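Local coordinates for VP4 CORE protein (Bluetongue virus, PDB 2JHP) that caps viral messenger RNA as a multifunctional enzyme of the bluetongue virus inner core, with pockets that bind guanine and S-adenosylhomocysteine, at residues Phe476-Tyr481 with Leu489-Ala494. Residues are numbered along the deposited sequence; the frame is centred on the assembly and turned at random.
Sequences FLMWRY and LTYDPA
Met478, near the end of helix 470-480, reaches across to Leu489 and Tyr491, and its methyl CE makes both close approaches between the segments. CE lies 3.9 Å from Tyr491 CE2, meeting the ring obliquely, and 4.0 Å from Leu489 CB. The backbones stand well apart, with Met478 CA and Leu489 CA 9.0 Å from each other, a gap that a long unbranched side chain can span. Beyond CG the methionine is fully extended (chi2 -175°, chi3 -171°), which carries the methyl outward from the helix. Tyr491 comes from the opposite direction, its CG set between the backbone N and carbonyl carbon (chi1 75°). Tyrosine suits this place because it presents apolar ring carbon to the methyl while its OH reaches a polar partner, Asn471 ND2 of the methionine's own helix, in a weak hydrogen bond. Leucine is equally apt, wholly apolar where it meets Met478, Ala120 and Ile474.

No hydrogen bond links the two segments; the polar groups of 489-494 are tied to the surrounding chain and to the start of its own helix. Leu489 O lies at the edge of the Tyr491 ring, in its plane. Asp492 is the N-cap of helix 493-496: its OD1 accepts weakly from Ala494 N at 3.1 Å, and its OD2 forms a salt bridge with Arg110. A short carboxylate can bend back to a first-turn amide, and Pro493 suits the next position because a helix start needs no amide hydrogen there.

The side chain of Tyr491 is about 8 Å from a bound guanine. The link is small and buried, tying the end of helix 470-480 to the chain that returns after a seven-residue connection (482-488) and then enters helix 493-496. Strands 466-469 and 499-503, which flank these helices in sequence, pair antiparallel in the mixed sheet.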
loop_
_atom_site.group_PDB
_atom_site.type_symbol
_atom_site.label_atom_id
_atom_site.label_comp_id
_atom_site.label_asym_id
_atom_site.label_seq_id
_atom_site.Cartn_x
_atom_site.Cartn_y
_atom_site.Cartn_z
ATOM N N PHE A 476 -2.440 -15.477 9.667
ATOM C CA PHE A 476 -3.829 -15.470 10.064
ATOM C C PHE A 476 -4.746 -15.435 8.839
ATOM O O PHE A 476 -5.707 -16.201 8.763
ATOM C CB PHE A 476 -4.123 -14.285 10.978
ATOM C CG PHE A 476 -5.496 -14.319 11.580
ATOM C CD1 PHE A 476 -5.772 -15.147 12.669
ATOM C CD2 PHE A 476 -6.522 -13.540 11.057
ATOM C CE1 PHE A 476 -7.030 -15.182 13.233
ATOM C CE2 PHE A 476 -7.780 -13.573 11.615
ATOM C CZ PHE A 476 -8.033 -14.395 12.709
ATOM N N LEU A 477 -4.433 -14.560 7.889
ATOM C CA LEU A 477 -5.240 -14.407 6.679
ATOM C C LEU A 477 -5.061 -15.567 5.731
ATOM O O LEU A 477 -5.998 -15.932 5.046
ATOM C CB LEU A 477 -4.947 -13.071 5.962
ATOM C CG LEU A 477 -5.321 -11.802 6.732
ATOM C CD1 LEU A 477 -4.591 -10.566 6.218
ATOM C CD2 LEU A 477 -6.828 -11.619 6.708
ATOM N N MET A 478 -3.869 -16.147 5.678
ATOM C CA MET A 478 -3.698 -17.392 4.945
ATOM C C MET A 478 -4.738 -18.426 5.443
ATOM O O MET A 478 -5.385 -19.128 4.656
ATOM C CB MET A 478 -2.287 -17.950 5.085
ATOM C CG MET A 478 -1.305 -17.313 4.136
ATOM S SD MET A 478 0.325 -18.072 4.222
ATOM C CE MET A 478 1.275 -16.937 3.220
ATOM N N TRP A 479 -4.909 -18.457 6.762
ATOM C CA TRP A 479 -5.677 -19.474 7.462
ATOM C C TRP A 479 -7.188 -19.250 7.396
ATOM O O TRP A 479 -7.938 -20.198 7.208
ATOM C CB TRP A 479 -5.185 -19.504 8.909
ATOM C CG TRP A 479 -5.873 -20.424 9.842
ATOM C CD1 TRP A 479 -6.235 -21.706 9.611
ATOM C CD2 TRP A 479 -6.226 -20.139 11.196
ATOM N NE1 TRP A 479 -6.827 -22.242 10.732
ATOM C CE2 TRP A 479 -6.831 -21.297 11.722
ATOM C CE3 TRP A 479 -6.104 -19.005 12.015
ATOM C CZ2 TRP A 479 -7.316 -21.359 13.031
ATOM C CZ3 TRP A 479 -6.585 -19.065 13.315
ATOM C CH2 TRP A 479 -7.190 -20.230 13.808
ATOM N N ARG A 480 -7.607 -17.993 7.543
ATOM C CA ARG A 480 -9.015 -17.602 7.575
ATOM C C ARG A 480 -9.579 -17.267 6.182
ATOM O O ARG A 480 -10.743 -17.560 5.892
ATOM C CB ARG A 480 -9.210 -16.421 8.544
ATOM C CG ARG A 480 -10.643 -15.878 8.655
ATOM C CD ARG A 480 -11.363 -16.368 9.892
ATOM N NE ARG A 480 -11.205 -15.463 11.033
ATOM C CZ ARG A 480 -11.423 -15.810 12.304
ATOM N NH1 ARG A 480 -11.802 -17.051 12.617
ATOM N NH2 ARG A 480 -11.258 -14.915 13.268
ATOM N N TYR A 481 -8.762 -16.659 5.325
ATOM C CA TYR A 481 -9.206 -16.283 3.983
ATOM C C TYR A 481 -8.277 -16.808 2.889
ATOM O O TYR A 481 -7.559 -16.032 2.263
ATOM C CB TYR A 481 -9.353 -14.769 3.869
ATOM C CG TYR A 481 -10.319 -14.155 4.851
ATOM C CD1 TYR A 481 -9.862 -13.533 6.006
ATOM C CD2 TYR A 481 -11.696 -14.187 4.618
ATOM C CE1 TYR A 481 -10.740 -12.955 6.912
ATOM C CE2 TYR A 481 -12.597 -13.614 5.523
ATOM C CZ TYR A 481 -12.107 -12.998 6.672
ATOM O OH TYR A 481 -12.986 -12.430 7.570
ATOM N N LEU A 489 2.040 -17.135 -1.484
ATOM C CA LEU A 489 2.465 -15.739 -1.386
ATOM C C LEU A 489 3.970 -15.575 -1.152
ATOM O O LEU A 489 4.521 -16.088 -0.170
ATOM C CB LEU A 489 1.717 -15.032 -0.251
ATOM C CG LEU A 489 2.008 -13.536 -0.084
ATOM C CD1 LEU A 489 1.456 -12.736 -1.266
ATOM C CD2 LEU A 489 1.432 -13.012 1.224
ATOM N N THR A 490 4.619 -14.863 -2.065
ATOM C CA THR A 490 6.008 -14.507 -1.899
ATOM C C THR A 490 6.065 -13.222 -1.091
ATOM O O THR A 490 5.555 -12.172 -1.518
ATOM C CB THR A 490 6.707 -14.355 -3.258
ATOM O OG1 THR A 490 6.813 -15.650 -3.853
ATOM C CG2 THR A 490 8.112 -13.750 -3.110
ATOM N N TYR A 491 6.665 -13.321 0.089
ATOM C CA TYR A 491 6.864 -12.169 0.940
ATOM C C TYR A 491 7.990 -12.448 1.932
ATOM O O TYR A 491 8.475 -13.569 2.051
ATOM C CB TYR A 491 5.569 -11.775 1.651
ATOM C CG TYR A 491 5.212 -12.684 2.785
ATOM C CD1 TYR A 491 5.316 -12.248 4.100
ATOM C CD2 TYR A 491 4.793 -13.988 2.553
ATOM C CE1 TYR A 491 4.994 -13.083 5.155
ATOM C CE2 TYR A 491 4.480 -14.826 3.592
ATOM C CZ TYR A 491 4.572 -14.372 4.896
ATOM O OH TYR A 491 4.250 -15.212 5.942
ATOM N N ASP A 492 8.383 -11.407 2.646
ATOM C CA ASP A 492 9.536 -11.455 3.501
ATOM C C ASP A 492 9.068 -11.340 4.954
ATOM O O ASP A 492 8.645 -10.274 5.407
ATOM C CB ASP A 492 10.510 -10.343 3.065
ATOM C CG ASP A 492 11.648 -10.120 4.031
ATOM O OD1 ASP A 492 11.813 -10.866 5.025
ATOM O OD2 ASP A 492 12.395 -9.152 3.783
ATOM N N PRO A 493 9.096 -12.471 5.675
ATOM C CA PRO A 493 8.623 -12.505 7.065
ATOM C C PRO A 493 9.298 -11.498 8.016
ATOM O O PRO A 493 8.618 -10.919 8.875
ATOM C CB PRO A 493 8.870 -13.961 7.474
ATOM C CG PRO A 493 8.773 -14.718 6.149
ATOM C CD PRO A 493 9.506 -13.810 5.209
ATOM N N ALA A 494 10.600 -11.277 7.857
ATOM C CA ALA A 494 11.315 -10.279 8.659
ATOM C C ALA A 494 10.739 -8.869 8.454
ATOM O O ALA A 494 10.498 -8.129 9.414
ATOM C CB ALA A 494 12.790 -10.303 8.335
#